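Local coordinates for replicase polyprotein 1a (Avian infectious bronchitis virus, PDB 3LD1) that is of undefined molecular function in its nsp2 region, but belongs to the polyprotein from which the coronavirus replication machinery is released, at residues E316-I321 with C327-S332; G248-K253 with D349-E354; G297-L302 with D334-A339; K210-V215 with V223-G228; R148-E153 with M203-C208. The protein carries 3 engineered substitutions. All coordinates share one frame; numbering follows the deposited sequence.

Contact 1: E316-I321 with C327-S332; sequences EGWSAI and CYVFKS
E316 meets the antiparallel partner at two places: the Y328 hydroxyl, which lies 3.0 Å from the C atom of E316 but is hydrogen-bonded to the E314 carbonyl, and K331, through a water that donates to E316 O and accepts from K331 N. The E316 carboxylate itself is paired with R296 on strand 291-298. At G317 the CA is 3.4 Å from V329 O, in a CA-H...O contact. W318 and V329 form a hydrogen-bonded pair: W318 N to V329 O is 2.8 Å and nearly straight at 174°, while V329 N returns a more bent bond of 2.8 Å to W318 O. With CG placed opposite the carbonyl carbon (chi1 -50°), the indole runs along the neighbouring strand, and its edge atom CZ3 comes 3.8 Å from K331 N, in the ring plane. Its CB rests against V329 CG1 (3.7 Å), the two side chains crossing at about a right angle. S319 pairs with Y328 on the other face, its CA 3.1 Å from C327 O. A320 closes the pairing with C327, and its CB touches V329 CG2. Within this hairpin of strands 316-322 and 325-332, backbone bonds thus set the register, and the side chains add an apolar patch of W318, A320 and V329 on one face, with the phenol of Y328 anchored on the other.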
# COMPACT_ATOMS: atom_id res chain seq x y z
N GLU A 316 -21.50 29.67 0.87
CA GLU A 316 -21.25 31.07 1.25
C GLU A 316 -21.64 31.26 2.67
O GLU A 316 -22.70 30.77 3.09
CB GLU A 316 -22.09 32.06 0.43
CG GLU A 316 -21.80 32.06 -1.07
CD GLU A 316 -22.19 33.35 -1.72
OE1 GLU A 316 -22.45 34.37 -1.03
OE2 GLU A 316 -22.20 33.36 -2.95
N GLY A 317 -20.80 31.97 3.40
CA GLY A 317 -21.07 32.24 4.81
C GLY A 317 -20.18 33.36 5.33
O GLY A 317 -19.82 34.35 4.60
N TRP A 318 -19.79 33.21 6.60
CA TRP A 318 -18.90 34.16 7.32
C TRP A 318 -17.84 33.37 8.15
O TRP A 318 -17.92 32.14 8.31
CB TRP A 318 -19.75 35.05 8.26
CG TRP A 318 -20.93 35.66 7.57
CD1 TRP A 318 -21.01 36.95 7.02
CD2 TRP A 318 -22.21 35.03 7.28
NE1 TRP A 318 -22.25 37.12 6.43
CE2 TRP A 318 -23.00 35.98 6.57
CE3 TRP A 318 -22.76 33.79 7.55
CZ2 TRP A 318 -24.31 35.70 6.13
CZ3 TRP A 318 -24.08 33.50 7.09
CH2 TRP A 318 -24.83 34.47 6.39
N SER A 319 -16.89 34.10 8.72
CA SER A 319 -16.04 33.60 9.74
C SER A 319 -16.56 34.14 11.02
O SER A 319 -17.22 35.17 11.00
CB SER A 319 -14.60 34.04 9.51
OG SER A 319 -14.51 35.43 9.34
N ALA A 320 -16.33 33.42 12.11
CA ALA A 320 -16.69 33.83 13.46
C ALA A 320 -15.64 33.21 14.37
O ALA A 320 -15.17 32.09 14.13
CB ALA A 320 -18.11 33.30 13.82
N ILE A 321 -15.21 33.93 15.39
CA ILE A 321 -14.27 33.31 16.29
C ILE A 321 -14.98 32.61 17.42
O ILE A 321 -15.48 33.26 18.29
CB ILE A 321 -13.29 34.33 16.85
CG1 ILE A 321 -12.37 34.78 15.71
CG2 ILE A 321 -12.54 33.69 18.01
CD1 ILE A 321 -11.73 36.06 15.97
N CYS A 327 -13.54 30.08 12.91
CA CYS A 327 -14.36 29.08 12.28
C CYS A 327 -15.12 29.68 11.11
O CYS A 327 -15.10 30.88 10.88
CB CYS A 327 -15.34 28.49 13.28
SG CYS A 327 -14.67 27.60 14.66
N TYR A 328 -15.75 28.81 10.34
CA TYR A 328 -16.66 29.17 9.29
C TYR A 328 -18.02 28.96 9.87
O TYR A 328 -18.28 27.97 10.60
CB TYR A 328 -16.53 28.18 8.17
CG TYR A 328 -17.46 28.43 6.99
CD1 TYR A 328 -17.24 29.50 6.11
CD2 TYR A 328 -18.57 27.56 6.74
CE1 TYR A 328 -18.09 29.71 5.04
CE2 TYR A 328 -19.41 27.76 5.67
CZ TYR A 328 -19.17 28.84 4.81
OH TYR A 328 -19.97 29.06 3.71
N VAL A 329 -18.92 29.84 9.48
CA VAL A 329 -20.21 29.92 10.07
C VAL A 329 -21.16 30.17 8.87
O VAL A 329 -20.88 30.98 7.97
CB VAL A 329 -20.09 31.01 11.18
CG1 VAL A 329 -20.53 32.41 10.77
CG2 VAL A 329 -20.63 30.59 12.40
N PHE A 330 -22.26 29.43 8.82
CA PHE A 330 -23.23 29.61 7.78
C PHE A 330 -24.65 29.48 8.31
O PHE A 330 -24.86 28.87 9.33
CB PHE A 330 -22.97 28.61 6.65
CG PHE A 330 -23.12 27.16 7.02
CD1 PHE A 330 -22.06 26.46 7.57
CD2 PHE A 330 -24.29 26.47 6.72
CE1 PHE A 330 -22.16 25.09 7.84
CE2 PHE A 330 -24.43 25.08 6.97
CZ PHE A 330 -23.37 24.40 7.55
N LYS A 331 -25.61 30.04 7.57
CA LYS A 331 -27.06 30.02 7.84
C LYS A 331 -27.80 29.02 6.90
O LYS A 331 -27.51 28.91 5.72
CB LYS A 331 -27.60 31.44 7.62
CG LYS A 331 -28.88 31.81 8.39
CD LYS A 331 -29.51 33.17 7.94
CE LYS A 331 -30.89 33.42 8.70
NZ LYS A 331 -31.69 34.57 8.20
N SER A 332 -28.75 28.28 7.45
CA SER A 332 -29.41 27.20 6.74
C SER A 332 -30.90 27.20 7.11
O SER A 332 -31.29 26.64 8.16
CB SER A 332 -28.78 25.87 7.12
OG SER A 332 -28.83 25.00 6.02
O HOH W 1 -25.13 31.46 4.75

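Contact 2: G248-K253 with D349-E354; sequences GFMGAK and DVHCCE
M250 and H351 both turn CG opposite their own carbonyl carbon (chi1 -75° and -67°), and the methionine then runs out extended, which carries its CB and CG across the imidazole. The methionine stands third in a type II β-turn, G248 to G251, closed by a bond of 3.1 Å from G251 N to G248 O. This turn belongs to the loop between helix 232-243 and strand 253-255, and it packs here against strand 345-355 of the C-terminal mixed sheet. The meeting is a CH-pi contact: M250 CG sits over one ring face, offset toward the rim and 4.0 Å from the centroid of H351. Beyond it, M250 SD stands oblique to the ring and reaches D349 O at 4.2 Å. The imidazole's rotation is restrained from within its own segment, since H351 ND1 donates a 2.7 Å bond to D349 O, which lies in the ring plane, although the nitrogen stands well above the carbonyl plane. The D349 carboxylate takes a separate partner, the backbone N of R262. Around the pair, M250 also touches F261, C327, A338 and P340, and H351 touches L304 and K308, so the methionine packs between the loop and the sheet. Next to ND1 in the ring, H351 CE1 comes to 3.0 Å from M250 O.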
# COMPACT_ATOMS: atom_id res chain seq x y z
N GLY A 248 -10.79 17.16 21.53
CA GLY A 248 -10.36 18.58 21.49
C GLY A 248 -11.44 19.45 20.82
O GLY A 248 -12.63 19.06 20.72
N PHE A 249 -11.03 20.61 20.34
CA PHE A 249 -12.04 21.52 19.78
C PHE A 249 -12.86 20.92 18.61
O PHE A 249 -12.31 20.30 17.75
CB PHE A 249 -11.37 22.82 19.38
CG PHE A 249 -12.32 23.81 18.81
CD1 PHE A 249 -13.10 24.59 19.64
CD2 PHE A 249 -12.45 23.95 17.44
CE1 PHE A 249 -13.96 25.46 19.14
CE2 PHE A 249 -13.33 24.88 16.91
CZ PHE A 249 -14.06 25.64 17.75
N MET A 250 -14.18 21.09 18.64
CA MET A 250 -15.18 20.57 17.68
C MET A 250 -15.08 19.08 17.39
O MET A 250 -15.50 18.60 16.33
CB MET A 250 -15.18 21.34 16.34
CG MET A 250 -15.79 22.69 16.35
SD MET A 250 -15.91 23.34 14.69
CE MET A 250 -17.02 24.71 14.86
N GLY A 251 -14.46 18.35 18.30
CA GLY A 251 -14.63 16.93 18.30
C GLY A 251 -13.50 16.25 17.61
O GLY A 251 -13.63 15.11 17.19
N ALA A 252 -12.37 16.93 17.49
CA ALA A 252 -11.21 16.34 16.85
C ALA A 252 -10.30 15.69 17.88
O ALA A 252 -10.47 15.90 19.08
CB ALA A 252 -10.45 17.41 16.11
N LYS A 253 -9.26 15.01 17.39
CA LYS A 253 -8.35 14.26 18.19
C LYS A 253 -7.10 15.04 18.29
O LYS A 253 -6.59 15.45 17.26
CB LYS A 253 -8.07 12.90 17.49
CG LYS A 253 -9.18 11.93 17.62
CD LYS A 253 -9.43 11.59 19.11
CE LYS A 253 -10.58 10.53 19.29
NZ LYS A 253 -10.59 10.18 20.75
N ASP A 349 -17.07 19.01 9.82
CA ASP A 349 -17.47 18.76 11.19
C ASP A 349 -18.50 19.73 11.75
O ASP A 349 -18.22 20.48 12.70
CB ASP A 349 -16.28 18.61 12.08
CG ASP A 349 -15.34 17.58 11.55
OD1 ASP A 349 -14.71 17.90 10.53
OD2 ASP A 349 -15.25 16.46 12.08
N VAL A 350 -19.71 19.68 11.18
CA VAL A 350 -20.65 20.73 11.39
C VAL A 350 -21.22 20.72 12.82
O VAL A 350 -21.71 19.71 13.26
CB VAL A 350 -21.78 20.68 10.34
CG1 VAL A 350 -22.72 21.89 10.56
CG2 VAL A 350 -21.23 20.77 8.94
N HIS A 351 -21.13 21.85 13.52
CA HIS A 351 -21.80 22.03 14.81
C HIS A 351 -22.96 23.07 14.77
O HIS A 351 -22.91 24.03 14.01
CB HIS A 351 -20.78 22.38 15.89
CG HIS A 351 -19.81 21.27 16.20
ND1 HIS A 351 -18.95 20.73 15.27
CD2 HIS A 351 -19.55 20.60 17.37
CE1 HIS A 351 -18.22 19.78 15.83
NE2 HIS A 351 -18.58 19.65 17.10
N CYS A 352 -23.99 22.89 15.59
CA CYS A 352 -25.07 23.86 15.66
C CYS A 352 -24.64 25.10 16.38
O CYS A 352 -23.82 25.03 17.32
CB CYS A 352 -26.23 23.30 16.44
SG CYS A 352 -26.84 21.77 15.79
N CYS A 353 -25.26 26.20 15.95
CA CYS A 353 -25.17 27.52 16.62
C CYS A 353 -26.54 28.17 17.03
O CYS A 353 -27.60 27.89 16.44
CB CYS A 353 -24.41 28.50 15.68
SG CYS A 353 -22.58 28.14 15.48
N GLU A 354 -26.49 29.08 18.01
CA GLU A 354 -27.66 29.90 18.39
C GLU A 354 -27.24 31.29 18.21
O GLU A 354 -26.09 31.64 18.55
CB GLU A 354 -27.84 29.84 19.88
CG GLU A 354 -29.14 29.41 20.39
CD GLU A 354 -28.89 28.80 21.74
OE1 GLU A 354 -29.27 27.62 21.96
OE2 GLU A 354 -28.22 29.48 22.55

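Contact 3: G297-L302 with D334-A339; sequences GMRNDL and DRFYAA
F336 is met by two side chains, R299 in the loop after strand 291-298 and L302 at the start of strand 302-308. R299 carries CG in the tight place between its backbone N and carbonyl carbon (chi1 68°) and bends again at chi3, which brings the guanidinium up to CE2 and CZ of the phenyl. There F336 CE2 lies above one face of the guanidinium, 3.9 Å from R299 CZ, and R299 NH2 is 3.7 Å from F336 CZ. The two planes are turned 57° apart, so this is an inclined approach and not a flat stack. What fixes the guanidinium is D301 in the same loop, gripped side-on: R299 NE reaches D301 OD1 at 2.7 Å, and NH2 reaches D301 OD2 at the same distance. Both bonds use syn lone pairs and lie close to the guanidinium plane, a salt bridge that fixes the guanidinium's orientation near the ring. L302 crosses F336 at about a right angle, with CD2 3.7 Å from F336 CG, in an off-centre CH-pi contact, and CD1 leaning on CD2 of the ring. R299 also makes a cation-pi contact with W318. The loop between strands 291-298 and 302-308 is thereby laid over strand 335-342, where K331 and V329 of strand 325-332 flank one side and C353 and R355 of strand 345-355 the other.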
# COMPACT_ATOMS: atom_id res chain seq x y z
N GLY A 297 -17.29 37.96 5.39
CA GLY A 297 -16.69 38.85 6.42
C GLY A 297 -16.85 38.15 7.77
O GLY A 297 -17.34 36.98 7.87
N MET A 298 -16.43 38.84 8.83
CA MET A 298 -16.51 38.31 10.22
C MET A 298 -17.83 38.75 10.78
O MET A 298 -18.18 39.89 10.58
CB MET A 298 -15.47 38.94 11.16
CG MET A 298 -15.31 38.17 12.48
SD MET A 298 -14.41 36.57 12.27
CE MET A 298 -12.75 37.29 12.08
N ARG A 299 -18.49 37.87 11.54
CA ARG A 299 -19.57 38.25 12.45
C ARG A 299 -19.28 37.70 13.87
O ARG A 299 -18.54 36.72 13.99
CB ARG A 299 -20.88 37.67 11.93
CG ARG A 299 -20.98 36.16 12.00
CD ARG A 299 -22.10 35.59 11.18
NE ARG A 299 -23.35 36.09 11.69
CZ ARG A 299 -24.42 36.36 10.94
NH1 ARG A 299 -24.42 36.20 9.62
NH2 ARG A 299 -25.50 36.82 11.56
N ASN A 300 -19.88 38.30 14.91
CA ASN A 300 -19.58 37.93 16.33
C ASN A 300 -20.86 37.75 17.15
O ASN A 300 -20.90 37.91 18.37
CB ASN A 300 -18.70 38.97 16.97
CG ASN A 300 -19.40 40.30 17.06
OD1 ASN A 300 -20.63 40.37 16.82
ND2 ASN A 300 -18.65 41.36 17.39
N ASP A 301 -21.91 37.38 16.46
CA ASP A 301 -23.20 37.34 17.08
C ASP A 301 -23.65 35.94 17.29
O ASP A 301 -24.86 35.69 17.28
CB ASP A 301 -24.22 38.07 16.17
CG ASP A 301 -24.28 37.47 14.77
OD1 ASP A 301 -23.24 36.99 14.27
OD2 ASP A 301 -25.32 37.49 14.14
N LEU A 302 -22.71 35.01 17.46
CA LEU A 302 -23.14 33.61 17.60
C LEU A 302 -22.47 32.86 18.71
O LEU A 302 -21.39 33.20 19.13
CB LEU A 302 -22.99 32.87 16.31
CG LEU A 302 -23.90 33.25 15.15
CD1 LEU A 302 -23.29 32.93 13.76
CD2 LEU A 302 -25.14 32.44 15.28
N ASP A 334 -33.57 29.04 8.92
CA ASP A 334 -33.58 30.09 9.97
C ASP A 334 -32.44 29.88 10.93
O ASP A 334 -32.21 30.75 11.78
CB ASP A 334 -34.90 30.19 10.77
CG ASP A 334 -36.13 29.65 9.99
OD1 ASP A 334 -36.88 28.85 10.63
OD2 ASP A 334 -36.36 30.00 8.78
N ARG A 335 -31.73 28.75 10.76
CA ARG A 335 -30.72 28.24 11.69
C ARG A 335 -29.27 28.53 11.26
O ARG A 335 -28.96 28.64 10.09
CB ARG A 335 -30.83 26.73 11.77
CG ARG A 335 -32.23 26.23 11.91
CD ARG A 335 -32.55 26.14 13.34
NE ARG A 335 -31.52 25.30 13.92
CZ ARG A 335 -31.50 23.97 13.88
NH1 ARG A 335 -32.49 23.28 13.31
NH2 ARG A 335 -30.48 23.33 14.43
N PHE A 336 -28.38 28.55 12.25
CA PHE A 336 -26.97 28.76 12.00
C PHE A 336 -26.12 27.59 12.32
O PHE A 336 -26.41 26.78 13.20
CB PHE A 336 -26.47 29.92 12.79
CG PHE A 336 -26.87 31.25 12.25
CD1 PHE A 336 -28.00 31.92 12.76
CD2 PHE A 336 -26.15 31.83 11.22
CE1 PHE A 336 -28.40 33.19 12.26
CE2 PHE A 336 -26.54 33.12 10.67
CZ PHE A 336 -27.67 33.80 11.20
N TYR A 337 -25.00 27.54 11.61
CA TYR A 337 -24.02 26.52 11.88
C TYR A 337 -22.55 26.96 11.82
O TYR A 337 -22.21 27.99 11.23
CB TYR A 337 -24.27 25.38 10.96
CG TYR A 337 -25.66 24.90 11.00
CD1 TYR A 337 -26.63 25.45 10.16
CD2 TYR A 337 -26.03 23.84 11.86
CE1 TYR A 337 -27.93 24.96 10.14
CE2 TYR A 337 -27.32 23.36 11.85
CZ TYR A 337 -28.25 23.93 10.97
OH TYR A 337 -29.55 23.49 10.94
N ALA A 338 -21.70 26.17 12.46
CA ALA A 338 -20.28 26.45 12.41
C ALA A 338 -19.51 25.24 11.93
O ALA A 338 -19.94 24.05 12.13
CB ALA A 338 -19.78 26.86 13.78
N ALA A 339 -18.34 25.52 11.33
CA ALA A 339 -17.47 24.46 10.84
C ALA A 339 -15.99 24.83 10.92
O ALA A 339 -15.63 26.06 10.98
CB ALA A 339 -17.84 24.05 9.44

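Contact 4: K210-V215 with V223-G228; sequences KSITVV and VREFAG
E225 and T213 form the heart of this contact, which fastens together the chain on the way into and out of the β-hairpin of strands 214-217 and 220-223. The glutamate bends at chi2 (80°), folding its carboxylate back across the T213 backbone so that both oxygens are used. T213 N donates to E225 OE1 at 2.7 Å with an angle of 167°, from the syn side and somewhat out of the carboxylate plane. T213 OG1 donates to the syn lone pair of E225 OE2, a short bond of 2.5 Å. Two donors from one residue thus grip the buried carboxylate, which would probably favour its charged form. E225 CG also lies 3.3 Å from S211 O, so the aliphatic part of the glutamate lies against the incoming chain. R224, the third large contributor, supplies its backbone N to T213 O at 3.0 Å, continuing the pairing outward from the hairpin. Its side chain bends at chi2 and chi3 and crosses V215 at about a right angle, NH1 of R224 lying 3.3 Å from V215 CG1. After R224 the chain turns, with A227 N bonded to R224 O, and F226 leaves to pack against helix 232-243. V214 and V223 form the non-hydrogen-bonded pair of the hairpin, V214 CG2 meeting V223 CG2 at 4.0 Å.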
# COMPACT_ATOMS: atom_id res chain seq x y z
N LYS A 210 2.72 1.17 -6.58
CA LYS A 210 2.61 2.35 -7.45
C LYS A 210 2.73 3.67 -6.66
O LYS A 210 3.54 4.51 -6.99
CB LYS A 210 1.26 2.32 -8.22
CG LYS A 210 1.38 2.52 -9.74
CD LYS A 210 1.30 1.17 -10.49
CE LYS A 210 1.59 1.32 -12.02
NZ LYS A 210 2.17 0.07 -12.71
N SER A 211 1.93 3.86 -5.61
CA SER A 211 1.97 5.10 -4.81
C SER A 211 1.57 4.73 -3.42
O SER A 211 0.95 3.67 -3.20
CB SER A 211 0.92 6.05 -5.35
OG SER A 211 -0.24 5.24 -5.56
N ILE A 212 1.88 5.60 -2.47
CA ILE A 212 1.31 5.48 -1.12
C ILE A 212 0.57 6.77 -0.85
O ILE A 212 1.19 7.84 -0.93
CB ILE A 212 2.44 5.11 -0.06
CG1 ILE A 212 2.44 3.61 0.26
CG2 ILE A 212 2.35 5.90 1.26
CD1 ILE A 212 2.98 2.75 -0.81
N THR A 213 -0.75 6.68 -0.59
CA THR A 213 -1.63 7.83 -0.33
C THR A 213 -2.13 7.78 1.07
O THR A 213 -2.93 6.88 1.40
CB THR A 213 -2.94 7.77 -1.15
OG1 THR A 213 -2.67 7.17 -2.39
CG2 THR A 213 -3.55 9.18 -1.41
N VAL A 214 -1.73 8.75 1.87
CA VAL A 214 -2.27 8.95 3.21
C VAL A 214 -3.53 9.85 3.22
O VAL A 214 -3.57 10.91 2.58
CB VAL A 214 -1.16 9.53 4.07
CG1 VAL A 214 -1.68 10.02 5.39
CG2 VAL A 214 -0.09 8.43 4.33
N VAL A 215 -4.58 9.43 3.91
CA VAL A 215 -5.78 10.27 4.04
C VAL A 215 -6.22 10.30 5.48
O VAL A 215 -5.64 9.56 6.29
CB VAL A 215 -7.00 9.75 3.21
CG1 VAL A 215 -6.69 9.79 1.70
CG2 VAL A 215 -7.42 8.38 3.72
N VAL A 223 -3.41 4.58 5.49
CA VAL A 223 -2.71 4.45 4.23
C VAL A 223 -3.68 3.70 3.36
O VAL A 223 -3.98 2.51 3.63
CB VAL A 223 -1.43 3.64 4.43
CG1 VAL A 223 -0.93 3.09 3.12
CG2 VAL A 223 -0.37 4.50 5.01
N ARG A 224 -4.26 4.40 2.38
CA ARG A 224 -5.21 3.77 1.47
C ARG A 224 -4.71 2.40 1.02
O ARG A 224 -5.39 1.41 1.20
CB ARG A 224 -5.44 4.67 0.25
CG ARG A 224 -6.30 5.95 0.58
CD ARG A 224 -7.68 5.85 -0.11
NE ARG A 224 -7.65 6.69 -1.30
CZ ARG A 224 -8.21 7.90 -1.36
NH1 ARG A 224 -8.89 8.38 -0.29
NH2 ARG A 224 -8.10 8.62 -2.48
N GLU A 225 -3.48 2.34 0.50
CA GLU A 225 -3.02 1.13 -0.18
C GLU A 225 -2.93 -0.18 0.65
O GLU A 225 -3.04 -1.25 0.09
CB GLU A 225 -1.73 1.38 -0.94
CG GLU A 225 -1.90 2.42 -2.05
CD GLU A 225 -1.86 3.85 -1.53
OE1 GLU A 225 -1.52 4.11 -0.36
OE2 GLU A 225 -2.15 4.72 -2.35
N PHE A 226 -2.75 -0.08 1.96
CA PHE A 226 -2.80 -1.24 2.83
C PHE A 226 -4.18 -1.68 3.13
O PHE A 226 -4.34 -2.69 3.80
CB PHE A 226 -2.22 -0.91 4.18
CG PHE A 226 -0.81 -0.45 4.14
CD1 PHE A 226 0.01 -0.76 3.07
CD2 PHE A 226 -0.29 0.33 5.19
CE1 PHE A 226 1.36 -0.33 3.02
CE2 PHE A 226 1.07 0.77 5.16
CZ PHE A 226 1.90 0.43 4.09
N ALA A 227 -5.19 -0.94 2.66
CA ALA A 227 -6.50 -1.10 3.24
C ALA A 227 -7.03 -2.48 2.98
O ALA A 227 -7.42 -3.13 3.91
CB ALA A 227 -7.52 0.02 2.84
N GLY A 228 -7.09 -3.00 1.78
CA GLY A 228 -7.69 -4.35 1.81
C GLY A 228 -6.60 -5.40 1.61
O GLY A 228 -6.63 -6.07 0.61

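Contact 5: R148-E153 with M203-C208; sequences RRLVGE and MAFAKC
L150 crosses one face of the F205 phenyl obliquely, with CB over the middle of that face, 3.8 Å from the centroid and 13° off the ring normal. Further along the same side chain, L150 CD1 touches F205 CD2 and CG, each at 3.6 Å. The leucine therefore spans the face from its centre to the CG and CD2 side, an alignment set by CG standing opposite the carbonyl carbon (chi1 -61°) with CD1 then extended. V151, one residue on, adds a glancing touch of CG2 on F205 CZ at 4.3 Å, oblique to the ring. No hydrogen bond crosses between the segments, and the seam is apolar. Outward, Y30 of helix 30-46 rests on both L150 and F205, while V151 turns to F181 and L185 of helix 174-185, so the pair is walled by further helices. R148 and R149, beside the leucine, point their charged ends elsewhere and tie helix 140-162 to its neighbours through salt bridges with D116 and D123. On the other segment, the helix ends at K207, and C208, the first residue past it, lies against E225. Helix 140-162 is kinked at residues 149 and 150, where the leucine sits. The arrangement is ordinary helix-to-helix packing in the α-helical middle of the chain, one aromatic from helix 194-207 set against an aliphatic side chain of helix 140-162.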
# COMPACT_ATOMS: atom_id res chain seq x y z
N ARG A 148 12.14 -9.15 1.13
CA ARG A 148 12.62 -8.44 2.27
C ARG A 148 13.00 -7.03 1.87
O ARG A 148 12.98 -6.18 2.70
CB ARG A 148 13.75 -9.21 3.02
CG ARG A 148 13.20 -10.49 3.66
CD ARG A 148 14.27 -11.40 4.22
NE ARG A 148 14.22 -11.34 5.67
CZ ARG A 148 13.46 -12.13 6.39
NH1 ARG A 148 12.76 -13.09 5.79
NH2 ARG A 148 13.45 -12.00 7.69
N ARG A 149 13.32 -6.80 0.59
CA ARG A 149 13.92 -5.51 0.18
C ARG A 149 12.88 -4.45 0.08
O ARG A 149 13.21 -3.26 0.09
CB ARG A 149 14.55 -5.56 -1.22
CG ARG A 149 15.65 -6.54 -1.47
CD ARG A 149 16.18 -6.32 -2.95
NE ARG A 149 17.63 -6.17 -2.89
CZ ARG A 149 18.34 -5.12 -3.29
NH1 ARG A 149 17.80 -4.07 -3.91
NH2 ARG A 149 19.65 -5.16 -3.13
N LEU A 150 11.65 -4.91 -0.11
CA LEU A 150 10.50 -4.04 -0.34
C LEU A 150 10.01 -3.29 0.92
O LEU A 150 9.39 -2.23 0.80
CB LEU A 150 9.35 -4.80 -0.94
CG LEU A 150 9.63 -5.43 -2.29
CD1 LEU A 150 8.49 -6.29 -2.76
CD2 LEU A 150 9.98 -4.42 -3.31
N VAL A 151 10.35 -3.83 2.10
CA VAL A 151 9.99 -3.24 3.38
C VAL A 151 10.64 -1.86 3.44
O VAL A 151 9.96 -0.85 3.49
CB VAL A 151 10.46 -4.13 4.50
CG1 VAL A 151 10.11 -3.52 5.84
CG2 VAL A 151 9.81 -5.55 4.35
N GLY A 152 11.94 -1.84 3.31
CA GLY A 152 12.69 -0.60 3.14
C GLY A 152 12.06 0.35 2.14
O GLY A 152 11.90 1.53 2.47
N GLU A 153 11.70 -0.09 0.94
CA GLU A 153 11.15 0.89 -0.05
C GLU A 153 9.82 1.43 0.48
O GLU A 153 9.62 2.65 0.52
CB GLU A 153 11.01 0.36 -1.51
CG GLU A 153 12.37 0.17 -2.27
CD GLU A 153 12.39 -1.12 -3.17
OE1 GLU A 153 11.55 -1.24 -4.11
OE2 GLU A 153 13.25 -2.02 -2.95
N MET A 203 0.39 -9.86 -3.06
CA MET A 203 -0.77 -9.09 -3.43
C MET A 203 -0.65 -7.70 -2.81
O MET A 203 -0.82 -6.69 -3.49
CB MET A 203 -2.05 -9.80 -3.04
CG MET A 203 -3.29 -9.01 -3.49
SD MET A 203 -3.60 -7.56 -2.39
CE MET A 203 -5.08 -8.09 -1.54
N ALA A 204 -0.27 -7.64 -1.55
CA ALA A 204 -0.17 -6.38 -0.86
C ALA A 204 0.96 -5.54 -1.39
O ALA A 204 0.82 -4.30 -1.48
CB ALA A 204 -0.03 -6.61 0.64
N PHE A 205 2.09 -6.16 -1.77
CA PHE A 205 3.21 -5.31 -2.32
C PHE A 205 2.84 -4.76 -3.74
O PHE A 205 3.31 -3.71 -4.12
CB PHE A 205 4.59 -6.02 -2.35
CG PHE A 205 5.32 -6.09 -0.98
CD1 PHE A 205 5.52 -4.95 -0.21
CD2 PHE A 205 5.82 -7.28 -0.53
CE1 PHE A 205 6.12 -5.00 0.99
CE2 PHE A 205 6.48 -7.36 0.67
CZ PHE A 205 6.63 -6.21 1.46
N ALA A 206 2.00 -5.49 -4.47
CA ALA A 206 1.44 -5.04 -5.72
C ALA A 206 0.55 -3.86 -5.40
O ALA A 206 0.58 -2.84 -6.08
CB ALA A 206 0.60 -6.17 -6.40
N LYS A 207 -0.22 -3.96 -4.31
CA LYS A 207 -1.26 -2.95 -4.14
C LYS A 207 -0.62 -1.64 -3.91
O LYS A 207 -1.18 -0.60 -4.24
CB LYS A 207 -2.31 -3.26 -3.08
CG LYS A 207 -3.51 -2.27 -3.12
CD LYS A 207 -4.70 -2.66 -2.22
CE LYS A 207 -5.79 -1.56 -2.13
NZ LYS A 207 -6.72 -1.84 -0.97
N CYS A 208 0.61 -1.67 -3.43
CA CYS A 208 1.18 -0.43 -3.15
C CYS A 208 2.48 -0.18 -3.84
O CYS A 208 3.20 0.76 -3.51
CB CYS A 208 1.20 -0.21 -1.67
SG CYS A 208 2.26 -1.23 -0.79

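Contacts 1, 2 and 3 share the C-terminal mixed sheet and touch one another: strand 325-332 pairs with strand 335-342, which in turn pairs with strand 345-355. Contact 1 is a hairpin held by backbone bonds, whereas contacts 2 and 3 bring loops onto the sheet through side chains, a methionine on imidazole in one and an arginine and leucine on phenyl in the other. All three are largely buried. Contacts 4 and 5 lie near the centre of the chain, their centres 12 Å apart and at least 28 Å, centre to centre, from the other three. Contact 5 is purely apolar helix packing, and contact 4, partly buried, depends on a gripped carboxylate.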